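Local coordinates for anopheles Plasmodium-responsive Leucine-rich repeat protein 1 (Anopheles gambiae, PDB 3OJA) that probably acts in mosquito immunity against Plasmodium, joining a leucine-rich repeat domain to long helices through which it pairs with another protein, at residues Val122-Val127 against Thr146-Thr151; Leu207-Ala212 against Asn224-Pro229; Gln240-Thr245 against Ser262-Glu267; Arg491-Pro496 against Asn508-His513. One frame throughout, in Å; residues are numbered along the deposited sequence.

Contact 1: Val122-Val127 against Thr146-Thr151; sequences VPLLTV and TPKLTT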
# COMPACT_ATOMS: atom_id res chain seq x y z
N VAL B 122 3.14 9.91 50.99
CA VAL B 122 1.70 9.83 50.75
C VAL B 122 1.34 8.38 50.55
O VAL B 122 0.89 8.01 49.50
CB VAL B 122 1.29 10.64 49.52
CG1 VAL B 122 1.56 12.10 49.73
CG2 VAL B 122 2.05 10.20 48.34
N PRO B 123 1.49 7.55 51.59
CA PRO B 123 1.32 6.11 51.39
C PRO B 123 -0.12 5.63 51.26
O PRO B 123 -0.33 4.45 51.16
CB PRO B 123 1.92 5.55 52.66
CG PRO B 123 1.41 6.52 53.69
CD PRO B 123 1.48 7.89 53.02
N LEU B 124 -1.09 6.51 51.24
CA LEU B 124 -2.45 6.06 51.03
C LEU B 124 -2.91 6.51 49.66
O LEU B 124 -4.12 6.45 49.36
CB LEU B 124 -3.40 6.62 52.10
CG LEU B 124 -3.02 6.51 53.58
CD1 LEU B 124 -4.21 6.90 54.44
CD2 LEU B 124 -2.56 5.14 53.91
N LEU B 125 -1.95 6.96 48.83
CA LEU B 125 -2.22 7.35 47.43
C LEU B 125 -2.89 6.24 46.59
O LEU B 125 -2.38 5.15 46.46
CB LEU B 125 -0.93 7.80 46.76
CG LEU B 125 -1.12 8.61 45.48
CD1 LEU B 125 -2.16 9.68 45.68
CD2 LEU B 125 0.22 9.18 45.09
N THR B 126 -4.09 6.52 46.08
CA THR B 126 -4.78 5.54 45.24
C THR B 126 -4.99 6.09 43.85
O THR B 126 -4.97 5.32 42.90
CB THR B 126 -6.12 5.00 45.79
OG1 THR B 126 -6.97 6.07 46.09
CG2 THR B 126 -5.94 4.23 47.04
N VAL B 127 -5.12 7.40 43.69
CA VAL B 127 -5.32 7.95 42.39
C VAL B 127 -4.38 9.09 42.17
O VAL B 127 -4.30 9.96 43.01
CB VAL B 127 -6.72 8.49 42.24
CG1 VAL B 127 -6.85 9.19 40.92
CG2 VAL B 127 -7.78 7.38 42.36
N THR B 146 4.14 3.90 47.22
CA THR B 146 2.70 4.13 47.14
C THR B 146 2.02 2.85 46.78
O THR B 146 1.38 2.73 45.75
CB THR B 146 2.35 5.14 46.07
OG1 THR B 146 3.11 4.86 44.90
CG2 THR B 146 2.73 6.53 46.51
N PRO B 147 2.14 1.86 47.65
CA PRO B 147 1.67 0.51 47.30
C PRO B 147 0.21 0.50 47.09
O PRO B 147 -0.28 -0.50 46.64
CB PRO B 147 1.99 -0.31 48.52
CG PRO B 147 2.09 0.75 49.59
CD PRO B 147 2.76 1.90 48.96
N LYS B 148 -0.49 1.56 47.39
CA LYS B 148 -1.91 1.48 47.23
C LYS B 148 -2.37 2.11 45.95
O LYS B 148 -3.55 2.34 45.81
CB LYS B 148 -2.61 2.16 48.39
CG LYS B 148 -2.77 1.28 49.62
CD LYS B 148 -3.35 2.05 50.82
CE LYS B 148 -4.10 1.14 51.79
NZ LYS B 148 -5.56 1.09 51.42
N LEU B 149 -1.44 2.40 45.04
CA LEU B 149 -1.77 3.18 43.85
C LEU B 149 -2.72 2.40 42.92
O LEU B 149 -2.36 1.31 42.44
CB LEU B 149 -0.48 3.53 43.11
CG LEU B 149 -0.54 4.49 41.89
CD1 LEU B 149 -1.36 5.74 42.11
CD2 LEU B 149 0.87 4.88 41.52
N THR B 150 -3.94 2.87 42.65
CA THR B 150 -4.75 2.05 41.74
C THR B 150 -4.97 2.64 40.34
O THR B 150 -5.27 1.90 39.39
CB THR B 150 -6.09 1.64 42.32
OG1 THR B 150 -7.05 2.64 41.96
CG2 THR B 150 -5.96 1.49 43.82
N THR B 151 -4.80 3.93 40.21
CA THR B 151 -5.04 4.57 38.92
C THR B 151 -3.97 5.58 38.75
O THR B 151 -3.71 6.36 39.67
CB THR B 151 -6.39 5.26 38.90
OG1 THR B 151 -7.43 4.26 38.87
CG2 THR B 151 -6.50 6.26 37.73
O HOH W 1 -0.47 4.48 47.93
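Thr126 O meets two neighbouring backbone amides of 146-151 and takes a hydrogen bond from each, Thr150 N at 2.7 Å and Thr151 N at 3.0 Å. One oxygen thus grips both donors just where the parallel bridge of Val127 to Thr151 starts. The hydroxyl of Thr126 bonds to Gln102 O in the preceding coil, a task for a small polar side chain. Water 1 supplies a second polar link, donating to Leu125 O and, weakly, to Pro123 O while accepting from Lys148 N at 3.0 Å. It joins the backbones where they do not bond directly. These are equivalent places in successive coils of a leucine-rich repeat solenoid: each segment makes a type I turn, at Val122-Leu125 and Thr146-Leu149, and then enters a strand of the parallel ladder. Methyl CG2 of Thr146 lies beside Leu125, 3.9 Å from its CB, and beside Val122. Leu125 and Leu149, both buried, repeat one shape, CG anti to the backbone N (chi1 -163° and -173°), and Leu149 CD1 comes within 4.4 Å of Leu125 CG. On the outer side Thr126 and Lys148 run alongside each other: Thr126 CG2 lies 4.1 Å from Lys148 CB, and the lysine's aliphatic CD passes Leu124 before its amine leads away.

Contact 2: Leu207-Ala212 against Asn224-Pro229; sequences LAIPIA and NVVRGP. With NAG (2-acetamido-2-deoxy-beta-D-glucopyranose), chain G.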
# COMPACT_ATOMS: atom_id res chain seq x y z
N LEU B 207 5.64 -5.20 22.38
CA LEU B 207 4.60 -4.96 23.35
C LEU B 207 4.49 -6.16 24.32
O LEU B 207 4.01 -7.22 23.93
CB LEU B 207 3.33 -4.77 22.57
CG LEU B 207 2.15 -4.60 23.50
CD1 LEU B 207 2.27 -3.21 24.10
CD2 LEU B 207 0.80 -4.82 22.80
N ALA B 208 4.95 -6.05 25.56
CA ALA B 208 4.77 -7.18 26.46
C ALA B 208 3.41 -7.01 27.11
O ALA B 208 3.09 -5.90 27.51
CB ALA B 208 5.84 -7.19 27.46
N ILE B 209 2.59 -8.07 27.21
CA ILE B 209 1.21 -7.93 27.67
C ILE B 209 1.03 -8.72 28.95
O ILE B 209 1.33 -9.91 29.01
CB ILE B 209 0.19 -8.46 26.64
CG1 ILE B 209 0.17 -7.60 25.37
CG2 ILE B 209 -1.16 -8.42 27.20
CD1 ILE B 209 -0.84 -8.07 24.35
N PRO B 210 0.57 -8.06 30.02
CA PRO B 210 0.64 -8.73 31.31
C PRO B 210 -0.48 -9.71 31.40
O PRO B 210 -1.33 -9.78 30.49
CB PRO B 210 0.43 -7.62 32.28
CG PRO B 210 -0.32 -6.51 31.46
CD PRO B 210 -0.21 -6.82 30.04
N ILE B 211 -0.51 -10.46 32.50
CA ILE B 211 -1.24 -11.72 32.50
C ILE B 211 -2.77 -11.60 32.54
O ILE B 211 -3.49 -12.55 32.22
CB ILE B 211 -0.77 -12.59 33.64
CG1 ILE B 211 -1.51 -13.95 33.56
CG2 ILE B 211 -0.98 -11.88 34.97
CD1 ILE B 211 -1.00 -14.98 34.41
N ALA B 212 -3.31 -10.47 32.97
CA ALA B 212 -4.75 -10.42 33.27
C ALA B 212 -5.41 -9.16 32.82
O ALA B 212 -6.53 -8.93 33.23
CB ALA B 212 -5.04 -10.66 34.76
N ASN B 224 5.99 -4.72 16.30
CA ASN B 224 6.04 -5.86 15.39
C ASN B 224 6.10 -7.14 16.15
O ASN B 224 6.06 -8.19 15.54
CB ASN B 224 7.20 -5.86 14.34
CG ASN B 224 8.58 -5.54 14.96
OD1 ASN B 224 8.83 -5.79 16.17
ND2 ASN B 224 9.47 -4.94 14.15
N VAL B 225 6.23 -7.06 17.47
CA VAL B 225 6.37 -8.27 18.25
C VAL B 225 5.49 -8.15 19.46
O VAL B 225 5.57 -7.15 20.16
CB VAL B 225 7.81 -8.46 18.74
CG1 VAL B 225 7.86 -9.60 19.71
CG2 VAL B 225 8.77 -8.71 17.57
N VAL B 226 4.64 -9.12 19.72
CA VAL B 226 3.84 -9.13 20.93
C VAL B 226 4.29 -10.33 21.79
O VAL B 226 4.51 -11.41 21.26
CB VAL B 226 2.34 -9.33 20.58
CG1 VAL B 226 1.48 -9.31 21.85
CG2 VAL B 226 1.88 -8.35 19.53
N ARG B 227 4.39 -10.15 23.11
CA ARG B 227 4.80 -11.22 24.01
C ARG B 227 4.14 -11.12 25.39
O ARG B 227 3.61 -10.09 25.73
CB ARG B 227 6.33 -11.21 24.16
CG ARG B 227 6.89 -9.94 24.73
CD ARG B 227 8.43 -10.02 25.09
NE ARG B 227 8.61 -9.61 26.47
CZ ARG B 227 9.22 -8.50 26.87
NH1 ARG B 227 9.81 -7.68 26.01
NH2 ARG B 227 9.26 -8.22 28.16
N GLY B 228 4.19 -12.18 26.19
CA GLY B 228 3.66 -12.19 27.54
C GLY B 228 2.96 -13.51 27.74
O GLY B 228 2.72 -14.25 26.80
N PRO B 229 2.59 -13.81 28.97
CA PRO B 229 1.97 -15.08 29.31
C PRO B 229 0.64 -15.28 28.63
O PRO B 229 -0.02 -14.26 28.43
CB PRO B 229 1.69 -14.93 30.79
CG PRO B 229 2.00 -13.58 31.16
CD PRO B 229 2.55 -12.84 30.07
C1 NAG G . 8.68 -3.16 10.79
C2 NAG G . 9.69 -2.04 10.83
C3 NAG G . 10.98 -2.33 10.08
C4 NAG G . 11.55 -3.67 10.53
C5 NAG G . 10.45 -4.75 10.53
C6 NAG G . 10.97 -6.04 11.16
C7 NAG G . 9.10 0.21 10.78
C8 NAG G . 8.54 1.33 9.98
N2 NAG G . 9.11 -0.95 10.13
O3 NAG G . 11.96 -1.31 10.20
O4 NAG G . 12.64 -3.97 9.67
O5 NAG G . 9.26 -4.35 11.22
O6 NAG G . 11.44 -5.82 12.48
O7 NAG G . 9.53 0.34 11.95
O HOH W 2 0.48 -11.65 27.22
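Leu207 and Ala208 pair in parallel with Val226 and Arg227, the two backbones running within 10° of each other and joined by three hydrogen bonds: Leu207 N to Val225 O, Arg227 N to Leu207 O, and Ile209 N to Arg227 O at 2.7 Å. This is a two-strand parallel sheet between successive coils of the leucine-rich repeat solenoid, separate from its long strand ladder. On the face bearing Leu207 and Val226, CG1 of Val226, anti to the backbone N (chi1 -179°), meets the tip of Ile209, CD1, at 3.6 Å, a close apolar contact of methyl with methyl. Across the other face, the Arg227 guanidinium lies flat over Ala208, whose small CB sits 3.5 Å from its plane, toward the rim. The charge of Arg227 is met by a salt bridge to Asp187. Gly228 ends the pairing at a phi of 139°; a side chain here would run into Ile209 O and the carbonyl oxygen before it, which calls for glycine. Beyond it Pro229 CG packs on Ile211 CB at 3.8 Å. Water 2 donates to both Ile209 O and Pro229 O, bridging the two backbones just past the strand ends. At the far end, Asn224 ND2 gives a nearly straight hydrogen bond, 3.0 Å long, to ring oxygen O5 of the sugar carried by Asn243.

Contact 3: Gln240-Thr245 against Ser262-Glu267; sequences QHNNLT and SYNELE. With NAG (2-acetamido-2-deoxy-beta-D-glucopyranose), chain G.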
# COMPACT_ATOMS: atom_id res chain seq x y z
N GLN B 240 -4.48 -0.96 16.13
CA GLN B 240 -4.47 -0.34 14.84
C GLN B 240 -3.26 0.59 14.73
O GLN B 240 -2.82 1.16 15.72
CB GLN B 240 -5.78 0.40 14.57
CG GLN B 240 -5.97 1.65 15.39
CD GLN B 240 -6.74 1.42 16.71
OE1 GLN B 240 -6.77 0.31 17.24
NE2 GLN B 240 -7.31 2.50 17.27
N HIS B 241 -2.73 0.77 13.51
CA HIS B 241 -1.60 1.68 13.29
C HIS B 241 -0.27 1.20 13.94
O HIS B 241 0.28 1.77 14.87
CB HIS B 241 -2.01 3.15 13.64
CG HIS B 241 -2.93 3.77 12.63
ND1 HIS B 241 -2.46 4.37 11.45
CD2 HIS B 241 -4.28 3.88 12.59
CE1 HIS B 241 -3.49 4.81 10.75
NE2 HIS B 241 -4.62 4.53 11.42
N ASN B 242 0.24 0.11 13.40
CA ASN B 242 1.48 -0.47 13.88
C ASN B 242 2.27 -1.14 12.73
O ASN B 242 1.98 -0.91 11.55
CB ASN B 242 1.18 -1.44 15.05
CG ASN B 242 1.11 -0.71 16.43
OD1 ASN B 242 2.15 -0.31 17.00
ND2 ASN B 242 -0.12 -0.56 16.97
N ASN B 243 3.27 -1.96 13.10
CA ASN B 243 4.18 -2.63 12.19
C ASN B 243 4.07 -4.17 12.27
O ASN B 243 5.06 -4.92 12.22
CB ASN B 243 5.60 -2.19 12.54
CG ASN B 243 6.59 -2.48 11.42
OD1 ASN B 243 6.17 -2.62 10.24
ND2 ASN B 243 7.90 -2.52 11.77
N LEU B 244 2.85 -4.64 12.43
CA LEU B 244 2.61 -6.09 12.58
C LEU B 244 2.68 -6.82 11.23
O LEU B 244 2.17 -6.33 10.19
CB LEU B 244 1.25 -6.35 13.25
CG LEU B 244 1.27 -6.06 14.73
CD1 LEU B 244 -0.14 -6.17 15.22
CD2 LEU B 244 2.21 -6.99 15.45
N THR B 245 3.32 -7.98 11.25
CA THR B 245 3.49 -8.72 10.00
C THR B 245 3.14 -10.15 10.16
O THR B 245 3.05 -10.83 9.19
CB THR B 245 4.86 -8.59 9.37
OG1 THR B 245 5.88 -8.66 10.37
CG2 THR B 245 4.95 -7.27 8.65
N SER B 262 -6.14 -3.14 12.07
CA SER B 262 -6.11 -2.13 11.04
C SER B 262 -4.81 -1.43 10.90
O SER B 262 -4.15 -1.22 11.90
CB SER B 262 -7.05 -1.03 11.48
OG SER B 262 -8.25 -1.29 10.92
N TYR B 263 -4.52 -0.94 9.70
CA TYR B 263 -3.31 -0.12 9.51
C TYR B 263 -2.08 -0.82 10.09
O TYR B 263 -1.21 -0.20 10.74
CB TYR B 263 -3.47 1.30 10.07
CG TYR B 263 -4.48 2.13 9.27
CD1 TYR B 263 -4.07 2.89 8.17
CD2 TYR B 263 -5.86 2.13 9.58
CE1 TYR B 263 -4.93 3.58 7.41
CE2 TYR B 263 -6.75 2.84 8.83
CZ TYR B 263 -6.27 3.57 7.73
OH TYR B 263 -7.14 4.35 6.99
N ASN B 264 -2.00 -2.12 9.82
CA ASN B 264 -0.77 -2.84 9.99
C ASN B 264 -0.16 -3.29 8.65
O ASN B 264 -0.55 -2.79 7.59
CB ASN B 264 -0.99 -3.97 10.99
CG ASN B 264 -0.83 -3.48 12.42
OD1 ASN B 264 0.30 -3.46 12.96
ND2 ASN B 264 -1.94 -3.03 13.06
N GLU B 265 0.80 -4.22 8.69
CA GLU B 265 1.48 -4.64 7.48
C GLU B 265 1.22 -6.10 7.15
O GLU B 265 2.10 -6.79 6.63
CB GLU B 265 2.98 -4.45 7.61
CG GLU B 265 3.42 -3.10 7.88
CD GLU B 265 3.09 -2.05 6.81
OE1 GLU B 265 2.61 -2.37 5.70
OE2 GLU B 265 3.29 -0.85 7.12
N LEU B 266 0.04 -6.60 7.48
CA LEU B 266 -0.29 -8.00 7.30
C LEU B 266 -0.49 -8.28 5.80
O LEU B 266 -1.06 -7.45 5.04
CB LEU B 266 -1.52 -8.32 8.13
CG LEU B 266 -1.35 -8.21 9.63
CD1 LEU B 266 -2.59 -8.49 10.36
CD2 LEU B 266 -0.35 -9.20 10.04
N GLU B 267 0.04 -9.41 5.36
CA GLU B 267 -0.15 -9.85 3.97
C GLU B 267 -1.14 -11.04 3.78
O GLU B 267 -1.70 -11.17 2.72
CB GLU B 267 1.18 -10.16 3.31
CG GLU B 267 1.92 -8.91 2.96
CD GLU B 267 3.39 -9.17 2.48
OE1 GLU B 267 3.66 -10.21 1.79
OE2 GLU B 267 4.24 -8.30 2.77
C1 NAG G . 8.68 -3.16 10.79
C2 NAG G . 9.69 -2.04 10.83
C3 NAG G . 10.98 -2.33 10.08
C4 NAG G . 11.55 -3.67 10.53
C5 NAG G . 10.45 -4.75 10.53
C6 NAG G . 10.97 -6.04 11.16
C7 NAG G . 9.10 0.21 10.78
C8 NAG G . 8.54 1.33 9.98
N2 NAG G . 9.11 -0.95 10.13
O3 NAG G . 11.96 -1.31 10.20
O4 NAG G . 12.64 -3.97 9.67
O5 NAG G . 9.26 -4.35 11.22
O6 NAG G . 11.44 -5.82 12.48
O7 NAG G . 9.53 0.34 11.95
O HOH W 3 6.10 -0.51 8.57
O HOH W 4 1.55 -11.41 6.88
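His241 and Tyr263 stack in an offset fashion, their planes only 9° apart and their ring centroids separated by 4.0 Å. Both residues have positive phi, and both have CG anti to the carbonyl carbon (chi1 -73° and -69°); with matching backbone shape and the same first torsion, the rings project alike. The offset brings Tyr263 CB squarely over the imidazole, 3.4 Å from its centroid, as a CH-pi contact, and the tyrosine ring runs on past the imidazole's far end. His220 stacks on His241 too, extending the pile to another coil. Along the backbones, His241 N bonds to Ser262 O and Asn242 N to Tyr263 O.

Asn242 and Asn264 hold the conserved asparagine place of the LxxLxLxxNxL leucine-rich repeat and form rungs of its asparagine ladder. The amide of Asn264 swings across to 240-245, where OD1 accepts Leu244 N at 2.9 Å in the carbonyl plane, on a lone pair. Its ND2 donates to Leu239 O and weakly to Ser262 O. Asn242 repeats this a coil earlier, with OD1 receiving Ile223 N. Leu244 O in turn receives Glu265 N at 2.9 Å.

Asn243, with CG anti to the backbone N, turns ND2 away from 262-267 to its covalent bond with C1 of the sugar. Water 3 donates to Asn243 OD1 and Glu265 OE2. Glu265 is bent at its second torsion, and its OE1 forms salt bridges to Arg289 and Arg494. An amide can donate and accept at once, so the buried Asn242 and Asn264 satisfy backbone N-H and C=O groups of the turns together.

Contact 4: Arg491-Pro496 against Asn508-His513; sequences RRYRLP and NKVFTH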
# COMPACT_ATOMS: atom_id res chain seq x y z
N ARG B 491 7.22 1.09 -1.38
CA ARG B 491 6.45 0.04 -0.79
C ARG B 491 5.96 0.53 0.55
O ARG B 491 4.80 0.37 0.87
CB ARG B 491 7.27 -1.23 -0.67
CG ARG B 491 7.40 -1.94 -1.98
CD ARG B 491 8.40 -3.06 -1.96
NE ARG B 491 8.53 -3.48 -3.34
CZ ARG B 491 7.75 -4.37 -3.93
NH1 ARG B 491 6.82 -5.00 -3.24
NH2 ARG B 491 7.91 -4.62 -5.21
N ARG B 492 6.85 1.16 1.32
CA ARG B 492 6.52 1.63 2.64
C ARG B 492 5.31 2.56 2.66
O ARG B 492 4.51 2.44 3.55
CB ARG B 492 7.69 2.33 3.29
CG ARG B 492 7.57 2.47 4.83
CD ARG B 492 8.53 3.55 5.34
NE ARG B 492 8.34 3.88 6.77
CZ ARG B 492 9.23 4.54 7.54
NH1 ARG B 492 10.40 4.98 7.04
NH2 ARG B 492 8.94 4.77 8.82
N TYR B 493 5.20 3.47 1.70
CA TYR B 493 4.14 4.47 1.72
C TYR B 493 3.04 4.08 0.78
O TYR B 493 2.20 4.85 0.43
CB TYR B 493 4.70 5.88 1.41
CG TYR B 493 5.70 6.32 2.46
CD1 TYR B 493 5.29 6.57 3.75
CD2 TYR B 493 7.07 6.41 2.18
CE1 TYR B 493 6.16 6.92 4.71
CE2 TYR B 493 7.98 6.76 3.18
CZ TYR B 493 7.50 7.01 4.44
OH TYR B 493 8.33 7.37 5.48
N ARG B 494 3.04 2.85 0.36
CA ARG B 494 1.98 2.34 -0.51
C ARG B 494 1.76 3.16 -1.76
O ARG B 494 0.65 3.26 -2.24
CB ARG B 494 0.70 2.22 0.27
CG ARG B 494 0.89 1.28 1.42
CD ARG B 494 -0.15 1.34 2.45
NE ARG B 494 0.22 0.46 3.53
CZ ARG B 494 -0.63 -0.10 4.39
NH1 ARG B 494 -1.94 0.12 4.24
NH2 ARG B 494 -0.18 -0.87 5.39
N LEU B 495 2.84 3.68 -2.32
CA LEU B 495 2.79 4.42 -3.56
C LEU B 495 2.84 3.44 -4.75
O LEU B 495 3.48 2.40 -4.70
CB LEU B 495 3.96 5.38 -3.58
CG LEU B 495 3.89 6.39 -2.44
CD1 LEU B 495 5.12 7.29 -2.35
CD2 LEU B 495 2.64 7.26 -2.61
N PRO B 496 2.18 3.78 -5.85
CA PRO B 496 2.27 2.83 -6.95
C PRO B 496 3.47 3.21 -7.79
O PRO B 496 3.62 4.40 -8.03
CB PRO B 496 0.98 3.10 -7.72
CG PRO B 496 0.50 4.52 -7.22
CD PRO B 496 1.52 5.02 -6.26
N ASN B 508 10.73 11.57 -6.43
CA ASN B 508 9.79 12.66 -6.21
C ASN B 508 8.47 12.11 -5.77
O ASN B 508 7.68 12.85 -5.20
CB ASN B 508 9.62 13.55 -7.45
CG ASN B 508 10.58 14.78 -7.43
OD1 ASN B 508 10.90 15.34 -6.37
ND2 ASN B 508 11.02 15.19 -8.62
N LYS B 509 8.17 10.85 -6.06
CA LYS B 509 6.84 10.37 -5.70
C LYS B 509 6.84 10.26 -4.18
O LYS B 509 5.88 10.65 -3.53
CB LYS B 509 6.53 9.01 -6.34
CG LYS B 509 5.22 8.95 -7.12
CD LYS B 509 5.10 7.71 -8.04
CE LYS B 509 6.14 7.70 -9.21
NZ LYS B 509 6.18 6.40 -9.99
N VAL B 510 7.94 9.75 -3.62
CA VAL B 510 8.08 9.64 -2.19
C VAL B 510 8.07 11.03 -1.58
O VAL B 510 7.30 11.27 -0.63
CB VAL B 510 9.40 8.94 -1.85
CG1 VAL B 510 9.72 8.95 -0.36
CG2 VAL B 510 9.40 7.54 -2.44
N PHE B 511 8.88 11.97 -2.07
CA PHE B 511 8.92 13.27 -1.43
C PHE B 511 7.56 14.00 -1.52
O PHE B 511 7.11 14.65 -0.58
CB PHE B 511 10.05 14.16 -1.95
CG PHE B 511 11.39 13.57 -1.74
CD1 PHE B 511 11.62 12.71 -0.71
CD2 PHE B 511 12.41 13.87 -2.57
CE1 PHE B 511 12.83 12.16 -0.52
CE2 PHE B 511 13.63 13.32 -2.37
CZ PHE B 511 13.82 12.46 -1.34
N THR B 512 6.88 13.88 -2.64
CA THR B 512 5.64 14.60 -2.81
C THR B 512 4.67 14.01 -1.81
O THR B 512 3.95 14.75 -1.13
CB THR B 512 5.12 14.53 -4.29
OG1 THR B 512 5.84 15.48 -5.09
CG2 THR B 512 3.62 14.77 -4.40
N HIS B 513 4.66 12.68 -1.72
CA HIS B 513 3.81 12.02 -0.71
C HIS B 513 4.10 12.54 0.73
O HIS B 513 3.16 12.93 1.43
CB HIS B 513 3.95 10.49 -0.72
CG HIS B 513 3.19 9.84 0.40
ND1 HIS B 513 1.82 9.88 0.48
CD2 HIS B 513 3.62 9.15 1.48
CE1 HIS B 513 1.43 9.24 1.57
NE2 HIS B 513 2.50 8.78 2.19
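Tyr493 and His513 meet obliquely, their ring planes 46° apart and the centroids separated by 5.4 Å. CD2 of His513 approaches CB and CG of Tyr493, coming within 3.4 Å of that CB. Arg492 CB lies loosely over one face of the tyrosine ring, toward the rim, while Tyr493 OH lies over one face of the Arg492 guanidinium; over one face of the imidazole is Tyr493 O, well off centre. With CG anti to the backbone N (chi1 174°), the imidazole extends from its helix to Tyr493 and Leu495.

Leu495 CD1 sits against the second helix, 3.6 Å from Lys509 O and 3.8 Å from His513 CB, and also meets Val510 CG2; CD2 lies against the imidazole. A branched leucine fits this place because its two methyls cover the helix backbone and the ring together. Lys509 lays its aliphatic CD 3.6 Å from Pro496 O, its amine bonding to Asn506.

Here helix 456-492 gives way to the turn leading to helix 503-579, in the region that matches the LRIM1 dimerization domain. A Schellman motif ends the first helix, with Arg494 at positive phi as its C-prime residue and its side chain led away to Glu265.

No hydrogen bond crosses between the segments, which meet by apolar and aromatic packing. Tyr493 OH instead bonds to an acidic side chain of another protein, linking this helix junction to the partner chain.

The contacts follow one another along the chain, each closing before the next opens. Contacts 1, 2 and 3 join coils of the leucine-rich repeat solenoid: contact 1 at the entry to strands 127-129 and 151-153, contact 2 in the small sheet of 206-208 and 225-227, contact 3 in loops after strands 236-238 and 258-260. Centres of contacts 1 and 2 lie about 25 Å apart, those of 2 and 3 about 17 Å, and these last two touch and share a glycan. Contact 4 is helical, its centre about 49 Å from that of contact 1 but about 18 Å from contact 3's. The helices that meet the partner chain are thus held, through Arg494, to the coils around contact 3.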